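Long-range contacts in glycerol dehydratase (Clostridium butyricum, PDB 1R9D), which probably dehydrates glycerol without vitamin B12, as a lyase of the pyruvate formate lyase-like glycyl radical enzyme family: residues Gly440-Trp445 with Ala541-Ser546; Cys508-His513 with Thr628-Gly633; Val410-Leu415 with Asp424-Gly429; Asn634-Leu639 with Ala695-Leu700. One frame throughout, in Å; residues are numbered along the deposited sequence.

Contact 1: residues Gly440-Trp445 with Ala541-Ser546; sequences GKTEGW and AEYNFS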
# COMPACT_ATOMS: atom_id res chain seq x y z
N GLY A 440 21.69 -13.92 -6.56
CA GLY A 440 20.48 -14.70 -6.38
C GLY A 440 19.87 -14.72 -5.00
O GLY A 440 18.93 -15.48 -4.76
N LYS A 441 20.37 -13.89 -4.09
CA LYS A 441 19.84 -13.85 -2.73
C LYS A 441 19.81 -12.45 -2.13
O LYS A 441 19.45 -12.29 -0.96
CB LYS A 441 20.69 -14.73 -1.81
CG LYS A 441 20.75 -16.20 -2.18
CD LYS A 441 21.44 -16.98 -1.06
CE LYS A 441 21.41 -18.48 -1.33
NZ LYS A 441 22.06 -19.24 -0.21
N THR A 442 20.15 -11.44 -2.93
CA THR A 442 20.26 -10.07 -2.42
C THR A 442 19.51 -8.94 -3.13
O THR A 442 19.36 -8.95 -4.35
CB THR A 442 21.75 -9.66 -2.42
OG1 THR A 442 22.55 -10.72 -1.89
CG2 THR A 442 21.97 -8.40 -1.59
N GLU A 443 19.04 -7.98 -2.34
CA GLU A 443 18.44 -6.75 -2.85
C GLU A 443 19.35 -5.74 -2.14
O GLU A 443 19.10 -5.35 -1.00
CB GLU A 443 16.99 -6.56 -2.39
CG GLU A 443 16.39 -5.18 -2.74
CD GLU A 443 16.25 -4.93 -4.25
OE1 GLU A 443 17.10 -5.43 -5.03
OE2 GLU A 443 15.31 -4.22 -4.67
N GLY A 444 20.43 -5.35 -2.81
CA GLY A 444 21.41 -4.47 -2.19
C GLY A 444 21.36 -2.96 -2.37
O GLY A 444 22.06 -2.25 -1.65
N TRP A 445 20.57 -2.46 -3.32
CA TRP A 445 20.50 -1.00 -3.53
C TRP A 445 21.93 -0.44 -3.48
O TRP A 445 22.21 0.56 -2.82
CB TRP A 445 19.63 -0.37 -2.42
CG TRP A 445 18.19 -0.20 -2.82
CD1 TRP A 445 17.38 -1.12 -3.43
CD2 TRP A 445 17.42 1.00 -2.73
NE1 TRP A 445 16.16 -0.56 -3.73
CE2 TRP A 445 16.16 0.74 -3.31
CE3 TRP A 445 17.67 2.28 -2.21
CZ2 TRP A 445 15.15 1.71 -3.40
CZ3 TRP A 445 16.67 3.25 -2.29
CH2 TRP A 445 15.43 2.96 -2.89
N ALA A 541 14.06 -10.64 -0.45
CA ALA A 541 15.42 -11.17 -0.53
C ALA A 541 15.94 -11.67 0.82
O ALA A 541 15.54 -11.19 1.87
CB ALA A 541 16.37 -10.10 -1.09
N GLU A 542 16.84 -12.66 0.76
CA GLU A 542 17.46 -13.21 1.96
C GLU A 542 18.32 -12.13 2.62
O GLU A 542 18.34 -11.98 3.84
CB GLU A 542 18.34 -14.41 1.58
CG GLU A 542 19.28 -14.92 2.69
CD GLU A 542 18.56 -15.45 3.91
OE1 GLU A 542 17.40 -15.90 3.78
OE2 GLU A 542 19.16 -15.44 5.02
N TYR A 543 19.04 -11.38 1.78
CA TYR A 543 19.92 -10.31 2.25
C TYR A 543 19.43 -8.95 1.73
O TYR A 543 19.11 -8.82 0.55
CB TYR A 543 21.35 -10.56 1.75
CG TYR A 543 21.96 -11.86 2.23
CD1 TYR A 543 22.31 -12.87 1.32
CD2 TYR A 543 22.18 -12.08 3.58
CE1 TYR A 543 22.87 -14.07 1.76
CE2 TYR A 543 22.74 -13.28 4.03
CZ TYR A 543 23.08 -14.27 3.12
OH TYR A 543 23.64 -15.45 3.59
N ASN A 544 19.37 -7.96 2.62
CA ASN A 544 18.92 -6.62 2.23
C ASN A 544 19.88 -5.53 2.72
O ASN A 544 20.30 -5.53 3.87
CB ASN A 544 17.53 -6.33 2.81
CG ASN A 544 16.44 -7.06 2.06
OD1 ASN A 544 15.99 -6.61 1.01
ND2 ASN A 544 16.01 -8.19 2.60
N PHE A 545 20.20 -4.60 1.82
CA PHE A 545 21.10 -3.50 2.16
C PHE A 545 20.71 -2.25 1.38
O PHE A 545 19.79 -2.29 0.56
CB PHE A 545 22.56 -3.82 1.78
CG PHE A 545 23.10 -5.08 2.40
CD1 PHE A 545 23.24 -6.24 1.66
CD2 PHE A 545 23.46 -5.10 3.75
CE1 PHE A 545 23.72 -7.41 2.23
CE2 PHE A 545 23.95 -6.26 4.34
CZ PHE A 545 24.08 -7.42 3.58
N SER A 546 21.40 -1.16 1.67
CA SER A 546 21.25 0.12 0.97
C SER A 546 22.67 0.68 0.95
O SER A 546 23.35 0.66 1.98
CB SER A 546 20.30 1.06 1.71
OG SER A 546 18.95 0.65 1.54
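Lys441 O receives the backbone N-H of Tyr543 at 2.9 Å between O and N. Two more backbone bonds follow along the strands. Glu443 N donates to Tyr543 O at 3.0 Å, and Phe545 N donates to Glu443 O at 3.1 Å. Glu443 thus bonds to the two residues flanking Asn544, the pattern of parallel strands. The CA of Thr442 lies 3.4 Å from Tyr543 O and adds a CA-H...O contact.

Thr442 and Tyr543 share one face of the sheet. Thr442 OG1 lies near the plane of the Tyr543 ring, at its edge, and bonds to Lys438 O. Its CG2, set anti to the backbone N, meets the edge of the Phe545 ring at CD1. Tyr543 OH is hydrogen-bonded to Asp424 OD2, and Lys441 NZ forms a salt bridge with Asp424 OD1.

Glu443 and Asn544 share the other face. The Asn544 amide stands almost upright to the Glu443 carboxylate, the planes 86° apart. Asn544 OD1 rests 3.5 Å from Glu443 CB and is hydrogen-bonded to Arg631 NH1. Ala541 CB packs against the same Glu443 CB at 3.8 Å. This is a short parallel strand pair, 442-443 with 543-551, in one of the mixed sheets of this pyruvate formate lyase-like enzyme.

Contact 2: residues Cys508-His513 with Thr628-Gly633; sequences CIDIAH and TNPRGG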
# COMPACT_ATOMS: atom_id res chain seq x y z
N CYS A 508 12.63 6.97 1.55
CA CYS A 508 11.36 7.42 0.98
C CYS A 508 11.22 6.90 -0.45
O CYS A 508 10.13 6.53 -0.89
CB CYS A 508 11.27 8.95 0.99
SG CYS A 508 11.08 9.67 2.65
N ILE A 509 12.34 6.86 -1.17
CA ILE A 509 12.37 6.37 -2.55
C ILE A 509 12.15 4.85 -2.52
O ILE A 509 11.51 4.29 -3.41
CB ILE A 509 13.72 6.70 -3.21
CG1 ILE A 509 13.87 8.21 -3.33
CG2 ILE A 509 13.82 6.04 -4.59
CD1 ILE A 509 15.27 8.65 -3.72
N ASP A 510 12.67 4.21 -1.48
CA ASP A 510 12.56 2.77 -1.27
C ASP A 510 11.07 2.42 -1.11
O ASP A 510 10.55 1.52 -1.77
CB ASP A 510 13.34 2.38 -0.00
CG ASP A 510 13.87 0.95 -0.02
OD1 ASP A 510 13.16 0.04 -0.48
OD2 ASP A 510 15.01 0.74 0.46
N ILE A 511 10.40 3.17 -0.24
CA ILE A 511 8.97 2.96 -0.00
C ILE A 511 8.17 3.19 -1.28
O ILE A 511 7.23 2.45 -1.57
CB ILE A 511 8.45 3.91 1.11
CG1 ILE A 511 9.03 3.49 2.46
CG2 ILE A 511 6.93 3.88 1.17
CD1 ILE A 511 8.77 4.48 3.59
N ALA A 512 8.55 4.20 -2.06
CA ALA A 512 7.84 4.51 -3.30
C ALA A 512 7.90 3.39 -4.33
O ALA A 512 6.90 3.07 -4.97
CB ALA A 512 8.37 5.81 -3.91
N HIS A 513 9.08 2.79 -4.50
CA HIS A 513 9.24 1.69 -5.45
C HIS A 513 8.39 0.50 -5.03
O HIS A 513 7.82 -0.19 -5.87
CB HIS A 513 10.70 1.26 -5.55
CG HIS A 513 11.49 2.08 -6.52
ND1 HIS A 513 11.44 1.88 -7.88
CD2 HIS A 513 12.33 3.13 -6.33
CE1 HIS A 513 12.21 2.76 -8.49
NE2 HIS A 513 12.76 3.54 -7.58
N THR A 628 18.90 2.06 8.76
CA THR A 628 18.29 0.83 8.26
C THR A 628 17.23 1.22 7.22
O THR A 628 16.75 2.35 7.21
CB THR A 628 17.61 0.03 9.39
OG1 THR A 628 16.57 0.81 9.98
CG2 THR A 628 18.62 -0.35 10.47
N ASN A 629 16.88 0.29 6.34
CA ASN A 629 15.90 0.58 5.30
C ASN A 629 14.56 -0.12 5.55
O ASN A 629 14.45 -0.96 6.44
CB ASN A 629 16.46 0.21 3.92
CG ASN A 629 16.81 -1.26 3.79
OD1 ASN A 629 16.03 -2.14 4.17
ND2 ASN A 629 17.98 -1.54 3.24
N PRO A 630 13.53 0.22 4.75
CA PRO A 630 12.20 -0.38 4.89
C PRO A 630 12.16 -1.90 4.68
O PRO A 630 11.17 -2.55 5.01
CB PRO A 630 11.36 0.36 3.85
CG PRO A 630 12.03 1.69 3.76
CD PRO A 630 13.50 1.33 3.78
N ARG A 631 13.23 -2.45 4.12
CA ARG A 631 13.30 -3.88 3.87
C ARG A 631 13.98 -4.61 5.03
O ARG A 631 14.30 -5.80 4.92
CB ARG A 631 14.04 -4.16 2.56
CG ARG A 631 13.24 -3.75 1.32
CD ARG A 631 14.12 -3.72 0.07
NE ARG A 631 14.94 -2.52 0.00
CZ ARG A 631 16.26 -2.50 0.17
NH1 ARG A 631 16.92 -3.62 0.43
NH2 ARG A 631 16.92 -1.35 0.08
N GLY A 632 14.19 -3.90 6.13
CA GLY A 632 14.82 -4.48 7.30
C GLY A 632 16.33 -4.67 7.19
O GLY A 632 16.94 -5.35 8.01
N GLY A 633 16.93 -4.06 6.17
CA GLY A 633 18.37 -4.19 5.99
C GLY A 633 19.15 -2.99 6.49
O GLY A 633 18.59 -1.93 6.75
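Asp510 reaches from helix 484-516 to Arg631 in the loop of residues 628-633. Asp510 CB rests on the proline ring of Pro630, 3.9 Å from Pro630 CD. Its CG stands anti to the backbone N (chi1 -152°), which carries the carboxylate off the helix toward the loop. Asp510 OD1 takes the N-H of Arg631 NE at 3.2 Å, on its syn lone pair and almost in the guanidinium plane. Asp510 OD2 takes Arg631 NH2 at 2.9 Å and is met on the syn side, somewhat out of the carboxylate plane. The result is a side-on, two-nitrogen salt bridge. The two flat groups are nearly coplanar, 24° apart. A weak bond from NE to OD2 is also present.

The Arg631 chain bends at chi3 (-78°), which turns its guanidinium back toward Asn629. Asn629 CG lies over one face of the guanidinium, offset toward its rim. Asn629 OD1 accepts from Arg631 N at 2.8 Å and from Gly633 N at 2.9 Å. The two donors come from opposite faces of the amide. The first bond makes an Asx turn, and a type I turn spans Asn629 to Gly632. Beside the ion pair, Ile511 CG1 touches Pro630 CG at 3.7 Å.

Arg631 has further partners: Phe545 O for NH2, and the Trp445 ring by a cation-pi contact. The loop after helix 607-624 is thus tied both to helix 484-516 and to strand 543-551, while Pro196 of the second subunit packs on Pro630.

Contact 3: residues Val410-Leu415 with Asp424-Gly429; sequences VIIPAL and DARDYG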
# COMPACT_ATOMS: atom_id res chain seq x y z
N VAL A 410 39.79 -9.59 1.55
CA VAL A 410 39.14 -8.51 2.29
C VAL A 410 37.62 -8.61 2.13
O VAL A 410 36.87 -8.51 3.10
CB VAL A 410 39.57 -7.11 1.76
CG1 VAL A 410 38.66 -6.02 2.34
CG2 VAL A 410 41.01 -6.83 2.16
N ILE A 411 37.17 -8.85 0.91
CA ILE A 411 35.75 -8.92 0.62
C ILE A 411 34.96 -10.00 1.35
O ILE A 411 33.88 -9.73 1.88
CB ILE A 411 35.51 -9.04 -0.90
CG1 ILE A 411 36.00 -7.76 -1.58
CG2 ILE A 411 34.03 -9.28 -1.20
CD1 ILE A 411 35.98 -7.81 -3.10
N ILE A 412 35.49 -11.22 1.40
CA ILE A 412 34.79 -12.30 2.08
C ILE A 412 34.55 -11.97 3.56
O ILE A 412 33.42 -12.04 4.03
CB ILE A 412 35.56 -13.64 1.90
CG1 ILE A 412 35.51 -14.04 0.42
CG2 ILE A 412 34.94 -14.74 2.75
CD1 ILE A 412 36.31 -15.29 0.06
N PRO A 413 35.61 -11.60 4.31
CA PRO A 413 35.43 -11.26 5.73
C PRO A 413 34.45 -10.10 5.92
O PRO A 413 33.60 -10.12 6.81
CB PRO A 413 36.84 -10.90 6.18
CG PRO A 413 37.71 -11.73 5.31
CD PRO A 413 37.04 -11.62 3.96
N ALA A 414 34.58 -9.07 5.08
CA ALA A 414 33.70 -7.91 5.16
C ALA A 414 32.24 -8.32 4.97
O ALA A 414 31.35 -7.82 5.66
CB ALA A 414 34.10 -6.88 4.10
N LEU A 415 31.99 -9.25 4.05
CA LEU A 415 30.62 -9.71 3.80
C LEU A 415 30.08 -10.52 4.98
O LEU A 415 28.92 -10.35 5.37
CB LEU A 415 30.56 -10.55 2.52
CG LEU A 415 30.70 -9.76 1.22
CD1 LEU A 415 30.72 -10.72 0.02
CD2 LEU A 415 29.53 -8.79 1.09
N ASP A 424 28.05 -18.33 1.50
CA ASP A 424 27.51 -17.32 0.60
C ASP A 424 28.55 -16.24 0.27
O ASP A 424 28.67 -15.82 -0.87
CB ASP A 424 26.27 -16.66 1.20
CG ASP A 424 25.02 -17.52 1.05
OD1 ASP A 424 25.02 -18.46 0.24
OD2 ASP A 424 24.01 -17.23 1.75
N ALA A 425 29.31 -15.80 1.28
CA ALA A 425 30.33 -14.78 1.06
C ALA A 425 31.39 -15.26 0.07
O ALA A 425 31.87 -14.48 -0.76
CB ALA A 425 31.00 -14.40 2.39
N ARG A 426 31.75 -16.54 0.14
CA ARG A 426 32.75 -17.10 -0.76
C ARG A 426 32.27 -17.13 -2.21
O ARG A 426 33.09 -17.19 -3.13
CB ARG A 426 33.11 -18.53 -0.33
CG ARG A 426 34.08 -18.58 0.83
CD ARG A 426 34.32 -20.01 1.29
NE ARG A 426 35.39 -20.07 2.29
CZ ARG A 426 35.59 -21.11 3.09
NH1 ARG A 426 34.81 -22.17 3.01
NH2 ARG A 426 36.59 -21.09 3.97
N ASP A 427 30.96 -17.08 -2.42
CA ASP A 427 30.40 -17.13 -3.76
C ASP A 427 29.99 -15.74 -4.28
O ASP A 427 29.13 -15.62 -5.14
CB ASP A 427 29.19 -18.07 -3.76
CG ASP A 427 28.75 -18.47 -5.16
OD1 ASP A 427 29.63 -18.86 -5.96
OD2 ASP A 427 27.54 -18.41 -5.45
N TYR A 428 30.64 -14.70 -3.77
CA TYR A 428 30.30 -13.34 -4.18
C TYR A 428 30.65 -12.99 -5.62
O TYR A 428 31.54 -13.58 -6.23
CB TYR A 428 30.96 -12.32 -3.24
CG TYR A 428 32.40 -11.98 -3.57
CD1 TYR A 428 32.72 -10.98 -4.49
CD2 TYR A 428 33.45 -12.68 -2.97
CE1 TYR A 428 34.04 -10.67 -4.80
CE2 TYR A 428 34.78 -12.38 -3.28
CZ TYR A 428 35.07 -11.37 -4.19
OH TYR A 428 36.38 -11.06 -4.47
N GLY A 429 29.93 -12.01 -6.14
CA GLY A 429 30.17 -11.49 -7.47
C GLY A 429 30.12 -9.99 -7.28
O GLY A 429 29.75 -9.53 -6.20
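Ile411 CG2 sits squarely over one face of the Tyr428 ring. It is 3.6 Å from the ring centroid and only 4° off the ring normal, a clear CH-pi contact. Ile411 CD1 extends further and touches Tyr428 OH at 3.5 Å. The two isoleucine branches thus follow the ring from its centre to its hydroxyl. The CG of Tyr428 stands between the backbone N and the carbonyl carbon (chi1 83°), which lays the ring against helix 408-417. At the base of the ring, Leu415 CD1 presses on Tyr428 CB at 3.6 Å.

Next to the ring, Ala425 fits against helix 408-417. Ala425 CB meets Leu415 CB at 3.9 Å and Ile412 O at 3.8 Å. Ile412 CG2 touches Ala425 CB at 4.0 Å. The small alanine lets the backbones come close, with the CA atoms of Ile412 and Ala425 5.2 Å apart. This is the tight, buried part.

The other side is looser. Ile412 CD1 only brushes Arg426 CG, at 4.0 Å. From CG to NE the Arg426 chain is extended, and its NH1 bonds to Ser349 O. Arg426 is partly exposed.

No hydrogen bond joins the two segments. Between residues 410-415 and 424-429 the contact is apolar and CH-pi. Arg379 adds a cation-pi contact to the Tyr428 ring. Tyr428 meets helix 408-417 twice, with its ring face on Ile411 and with its hydroxyl, whose hydrogen bond to Asp408 OD1 fixes the far end of the ring.

Contact 4: residues Asn634-Leu639 with Ala695-Leu700; sequences NFQPGL and ASNGTL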
# COMPACT_ATOMS: atom_id res chain seq x y z
N ASN A 634 20.46 -3.16 6.61
CA ASN A 634 21.33 -2.08 7.07
C ASN A 634 21.98 -1.34 5.92
O ASN A 634 22.24 -1.92 4.86
CB ASN A 634 22.45 -2.65 7.95
CG ASN A 634 22.05 -2.77 9.40
OD1 ASN A 634 22.01 -1.78 10.13
ND2 ASN A 634 21.74 -3.99 9.83
N PHE A 635 22.22 -0.05 6.12
CA PHE A 635 22.91 0.76 5.12
C PHE A 635 24.38 0.39 5.28
O PHE A 635 24.83 0.04 6.37
CB PHE A 635 22.75 2.25 5.41
CG PHE A 635 21.52 2.87 4.82
CD1 PHE A 635 20.25 2.53 5.28
CD2 PHE A 635 21.63 3.82 3.81
CE1 PHE A 635 19.10 3.12 4.74
CE2 PHE A 635 20.49 4.42 3.26
CZ PHE A 635 19.23 4.07 3.72
N GLN A 636 25.13 0.43 4.18
CA GLN A 636 26.56 0.15 4.22
C GLN A 636 27.19 1.14 3.25
O GLN A 636 26.72 1.31 2.12
CB GLN A 636 26.86 -1.30 3.81
CG GLN A 636 26.26 -1.74 2.50
CD GLN A 636 26.67 -3.15 2.11
OE1 GLN A 636 27.49 -3.78 2.78
NE2 GLN A 636 26.11 -3.64 1.01
N PRO A 637 28.27 1.81 3.67
CA PRO A 637 28.95 2.79 2.83
C PRO A 637 29.89 2.25 1.76
O PRO A 637 30.46 1.17 1.89
CB PRO A 637 29.68 3.65 3.84
CG PRO A 637 30.11 2.62 4.87
CD PRO A 637 28.85 1.78 5.03
N GLY A 638 30.03 3.02 0.69
CA GLY A 638 30.94 2.68 -0.38
C GLY A 638 31.75 3.94 -0.66
O GLY A 638 31.38 5.01 -0.18
N LEU A 639 32.84 3.81 -1.40
CA LEU A 639 33.69 4.94 -1.75
C LEU A 639 34.12 4.84 -3.22
O LEU A 639 35.23 4.42 -3.52
CB LEU A 639 34.94 4.97 -0.84
CG LEU A 639 34.71 5.12 0.67
CD1 LEU A 639 36.01 4.83 1.40
CD2 LEU A 639 34.21 6.53 1.00
N ALA A 695 33.72 -0.13 4.53
CA ALA A 695 33.13 0.33 3.28
C ALA A 695 32.80 -0.89 2.43
O ALA A 695 33.32 -1.06 1.33
CB ALA A 695 34.11 1.24 2.54
N SER A 696 31.93 -1.74 2.97
CA SER A 696 31.53 -2.98 2.32
C SER A 696 30.71 -2.84 1.04
O SER A 696 30.44 -3.83 0.37
CB SER A 696 30.79 -3.87 3.33
OG SER A 696 29.82 -3.13 4.04
N ASN A 697 30.31 -1.62 0.70
CA ASN A 697 29.58 -1.44 -0.54
C ASN A 697 30.64 -1.22 -1.62
O ASN A 697 30.31 -1.01 -2.79
CB ASN A 697 28.62 -0.25 -0.47
CG ASN A 697 27.59 -0.29 -1.58
OD1 ASN A 697 26.98 -1.34 -1.82
ND2 ASN A 697 27.37 0.84 -2.25
N GLY A 698 31.90 -1.26 -1.21
CA GLY A 698 33.00 -1.13 -2.15
C GLY A 698 33.80 0.16 -2.23
O GLY A 698 33.28 1.24 -2.00
N THR A 699 35.08 0.03 -2.54
CA THR A 699 35.96 1.19 -2.70
C THR A 699 36.63 1.01 -4.05
O THR A 699 36.86 -0.11 -4.49
CB THR A 699 37.03 1.27 -1.58
OG1 THR A 699 38.00 0.24 -1.76
CG2 THR A 699 36.39 1.13 -0.21
N LEU A 700 36.94 2.12 -4.71
CA LEU A 700 37.54 2.06 -6.04
C LEU A 700 38.90 2.75 -6.13
O LEU A 700 39.04 3.92 -5.77
CB LEU A 700 36.56 2.68 -7.05
CG LEU A 700 36.86 2.61 -8.55
CD1 LEU A 700 35.56 2.56 -9.31
CD2 LEU A 700 37.69 3.81 -8.97
O HOH W 1 24.44 -1.84 -0.33
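Gln636 OE1 accepts the hydroxyl of Ser696 at 2.7 Å from OG, with the donor tilted 28° from the amide plane. Ser696 OG also has a weak hydrogen bond with Arg418 NE. A chi1 of 52° tucks Gln636 CG in between its own N and C, and beyond it the chain is extended, which brings the amide alongside the serine. At the other end of that amide, Gln636 NE2 donates to a water at 2.8 Å. The same water donates to Asn697 OD1 at 3.0 Å. Gln636 NE2 and Asn697 OD1 are themselves 3.7 Å apart, and the water spans them. Asn697 ND2 is also engaged, by Gln549 OE1 and His446 O.

The backbones are joined as well. Pro637 O accepts from Asn697 N at 3.0 Å, with the donor well above the carbonyl plane. Residues Ala695 to Gly698 form a type I beta turn, closed by Gly698 N to Ala695 O, and this turn lies against the 634-639 segment. The turn belongs to the glycine radical part of the sequence, and residues 634-639 to the pyruvate formate lyase-like part. The bound glycerol lies about 7 Å from the Asn697 side chain.

At the end of the turn, Leu639 N donates to Gly698 O at 2.7 Å. Just beyond it, Leu700 N donates to Leu639 O at 3.1 Å. Leu639 and Thr699 form a single bridge, with their side chains side by side. Gly638 has no side chain and its CA fits close to Asn697 CB; its backbone bonds to Pro548 and Gly550. Thr699 OG1 is satisfied by His692 ND1.

From the N terminus, contact 3 comes first and closes a short loop between helices 408-417 and 422-426. Contact 1 opens after it and closes a loop of 95 residues, bringing strand 442-443 beside strand 543-551. Contact 2 crosses contact 1: it starts on helix 484-516 inside that loop and ends in the loop before strand 634-635. Contact 4 then follows in series and reaches the 695-700 turn. None of the four nests within another. Asp424 ties contact 3 to contact 1. Arg631 and Asn629 tie contact 2 to contact 1. Contacts 1 and 4 meet where strands 543-551 and 634-635 are neighbours in one sheet.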